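Local coordinates for uncharacterized protein (Bacteroides ovatus CL02T12C04, PDB 6PTM) that probably hydrolyses carrageenan chains from their ends, as an exo-carrageenase of glycoside hydrolase family 42, at residues G273-M278 with N380-Y385. Numbering follows the deposited sequence.
Sequences GTVPYM and NEIRKY
Val-275 and Pro-276 pack against Ile-382 and Tyr-385 in a small apolar contact between the C-terminal turns of two helices, 261-278 and 358-385, on the outer layer of what is probably the (beta/alpha)8 barrel expected of a GH42 enzyme. The two short segments cross at -50° with their axes 8.9 Å apart, and the backbones come nearest where Pro-276 passes Tyr-385. Val-275 does most of the reaching. Lying anti to the backbone N (chi1 165°), CG1 of Val-275 is carried across to 3.7 Å from CB of Tyr-385. Val-275 CG1 also sits 3.9 Å from O of Ile-382, an oxygen already engaged by the backbone N of Tyr-385, and lies more loosely against CG2 of Ile-382 at 4.4 Å. The side chains of Val-275 and Tyr-385 cross at about a right angle, whereas that of Pro-276 lies beside the tyrosine side chain and points the same way. Pro-276 CG approaches the ring obliquely, 3.9 Å from CD2 of Tyr-385, while its CD rests near CB of that residue. With its CG anti to the carbonyl carbon (chi1 -55°), Tyr-385 carries its ring alongside the Pro-276 ring. CB of Lys-384 lies over one face of the tyrosine, toward the rim. On the helix of Tyr-385, Glu-381 OE2 takes Lys-384 NZ on its syn lone pair in a 2.8 Å salt bridge; the other oxygen, OE1, is hydrogen-bonded to Ser-268 on the partner helix. Beneath the contact, Val-275 and Ile-382 both touch Tyr-288 of strand 288-292, and Ile-382 also meets Leu-290, so the pair seats both helices on the parallel sheet. One turn earlier in helix 261-278, Ile-271 extends the packing to Ile-382 and Tyr-385, while Tyr-277 reaches helix 210-218.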
loop_
_atom_site.group_PDB
_atom_site.type_symbol
_atom_site.label_atom_id
_atom_site.label_comp_id
_atom_site.label_asym_id
_atom_site.label_seq_id
_atom_site.Cartn_x
_atom_site.Cartn_y
_atom_site.Cartn_z
ATOM N N GLY A 273 -27.614 -5.054 -12.666
ATOM C CA GLY A 273 -27.962 -6.435 -13.026
ATOM C C GLY A 273 -27.220 -7.459 -12.184
ATOM O O GLY A 273 -27.568 -8.662 -12.292
ATOM N N THR A 274 -26.244 -7.021 -11.372
ATOM C CA THR A 274 -25.351 -7.937 -10.630
ATOM C C THR A 274 -25.414 -7.646 -9.132
ATOM O O THR A 274 -25.579 -8.595 -8.372
ATOM C CB THR A 274 -23.911 -7.873 -11.166
ATOM O OG1 THR A 274 -23.389 -6.544 -11.018
ATOM C CG2 THR A 274 -23.841 -8.315 -12.613
ATOM N N VAL A 275 -25.255 -6.391 -8.718
ATOM C CA VAL A 275 -25.041 -6.061 -7.282
ATOM C C VAL A 275 -26.232 -6.490 -6.435
ATOM O O VAL A 275 -25.983 -6.947 -5.327
ATOM C CB VAL A 275 -24.607 -4.591 -7.096
ATOM C CG1 VAL A 275 -24.716 -4.099 -5.668
ATOM C CG2 VAL A 275 -23.199 -4.427 -7.605
ATOM N N PRO A 276 -27.522 -6.477 -6.869
ATOM C CA PRO A 276 -28.596 -7.017 -6.028
ATOM C C PRO A 276 -28.387 -8.457 -5.523
ATOM O O PRO A 276 -28.863 -8.767 -4.485
ATOM C CB PRO A 276 -29.831 -6.939 -6.943
ATOM C CG PRO A 276 -29.529 -5.713 -7.775
ATOM C CD PRO A 276 -28.057 -5.887 -8.110
ATOM N N TYR A 277 -27.655 -9.289 -6.248
ATOM C CA TYR A 277 -27.347 -10.678 -5.842
ATOM C C TYR A 277 -26.244 -10.712 -4.779
ATOM O O TYR A 277 -26.158 -11.723 -4.059
ATOM C CB TYR A 277 -26.905 -11.487 -7.056
ATOM C CG TYR A 277 -28.000 -11.769 -8.048
ATOM C CD1 TYR A 277 -28.956 -12.737 -7.805
ATOM C CD2 TYR A 277 -28.073 -11.074 -9.239
ATOM C CE1 TYR A 277 -29.940 -13.028 -8.743
ATOM C CE2 TYR A 277 -29.054 -11.339 -10.182
ATOM C CZ TYR A 277 -29.993 -12.335 -9.940
ATOM O OH TYR A 277 -30.968 -12.580 -10.881
ATOM N N MET A 278 -25.428 -9.659 -4.682
ATOM C CA MET A 278 -24.196 -9.653 -3.858
ATOM C C MET A 278 -24.473 -8.912 -2.546
ATOM O O MET A 278 -23.642 -9.065 -1.608
ATOM C CB MET A 278 -23.041 -8.908 -4.537
ATOM C CG MET A 278 -22.786 -9.317 -5.930
ATOM S SD MET A 278 -21.334 -8.460 -6.599
ATOM C CE MET A 278 -21.658 -8.626 -8.348
ATOM N N ASN A 380 -21.483 5.486 -6.374
ATOM C CA ASN A 380 -22.908 5.877 -6.158
ATOM C C ASN A 380 -23.823 4.871 -6.861
ATOM O O ASN A 380 -24.844 4.535 -6.266
ATOM C CB ASN A 380 -23.230 7.324 -6.524
ATOM C CG ASN A 380 -22.389 8.296 -5.725
ATOM O OD1 ASN A 380 -21.994 8.013 -4.581
ATOM N ND2 ASN A 380 -22.046 9.418 -6.348
ATOM N N GLU A 381 -23.431 4.294 -7.999
ATOM C CA GLU A 381 -24.250 3.237 -8.655
ATOM C C GLU A 381 -24.310 1.984 -7.776
ATOM O O GLU A 381 -25.448 1.498 -7.553
ATOM C CB GLU A 381 -23.787 2.919 -10.075
ATOM C CG GLU A 381 -23.944 4.101 -11.012
ATOM C CD GLU A 381 -25.384 4.548 -11.221
ATOM O OE1 GLU A 381 -26.120 3.827 -11.885
ATOM O OE2 GLU A 381 -25.795 5.549 -10.605
ATOM N N ILE A 382 -23.171 1.514 -7.251
ATOM C CA ILE A 382 -23.117 0.313 -6.374
ATOM C C ILE A 382 -24.006 0.567 -5.159
ATOM O O ILE A 382 -24.832 -0.304 -4.876
ATOM C CB ILE A 382 -21.676 -0.058 -5.993
ATOM C CG1 ILE A 382 -20.892 -0.537 -7.217
ATOM C CG2 ILE A 382 -21.646 -1.079 -4.876
ATOM C CD1 ILE A 382 -19.411 -0.586 -7.009
ATOM N N ARG A 383 -23.917 1.747 -4.530
ATOM C CA ARG A 383 -24.648 2.056 -3.277
ATOM C C ARG A 383 -26.174 2.020 -3.469
ATOM O O ARG A 383 -26.833 1.706 -2.468
ATOM C CB ARG A 383 -24.183 3.387 -2.686
ATOM C CG ARG A 383 -22.773 3.303 -2.124
ATOM C CD ARG A 383 -22.714 2.747 -0.712
ATOM N NE ARG A 383 -23.416 3.658 0.167
ATOM C CZ ARG A 383 -22.958 4.838 0.548
ATOM N NH1 ARG A 383 -21.753 5.227 0.160
ATOM N NH2 ARG A 383 -23.717 5.615 1.315
ATOM N N LYS A 384 -26.692 2.291 -4.675
ATOM C CA LYS A 384 -28.134 2.187 -5.034
ATOM C C LYS A 384 -28.637 0.764 -4.799
ATOM O O LYS A 384 -29.764 0.660 -4.388
ATOM C CB LYS A 384 -28.411 2.507 -6.499
ATOM C CG LYS A 384 -28.269 3.988 -6.821
ATOM C CD LYS A 384 -28.717 4.382 -8.210
ATOM C CE LYS A 384 -28.338 5.819 -8.524
ATOM N NZ LYS A 384 -28.481 6.064 -9.968
ATOM N N TYR A 385 -27.824 -0.267 -5.047
ATOM C CA TYR A 385 -28.218 -1.693 -4.925
ATOM C C TYR A 385 -27.644 -2.317 -3.646
ATOM O O TYR A 385 -28.262 -3.249 -3.116
ATOM C CB TYR A 385 -27.902 -2.390 -6.246
ATOM C CG TYR A 385 -28.553 -1.683 -7.402
ATOM C CD1 TYR A 385 -27.860 -0.769 -8.182
ATOM C CD2 TYR A 385 -29.909 -1.822 -7.617
ATOM C CE1 TYR A 385 -28.476 -0.076 -9.211
ATOM C CE2 TYR A 385 -30.545 -1.131 -8.633
ATOM C CZ TYR A 385 -29.829 -0.244 -9.415
ATOM O OH TYR A 385 -30.487 0.393 -10.411
#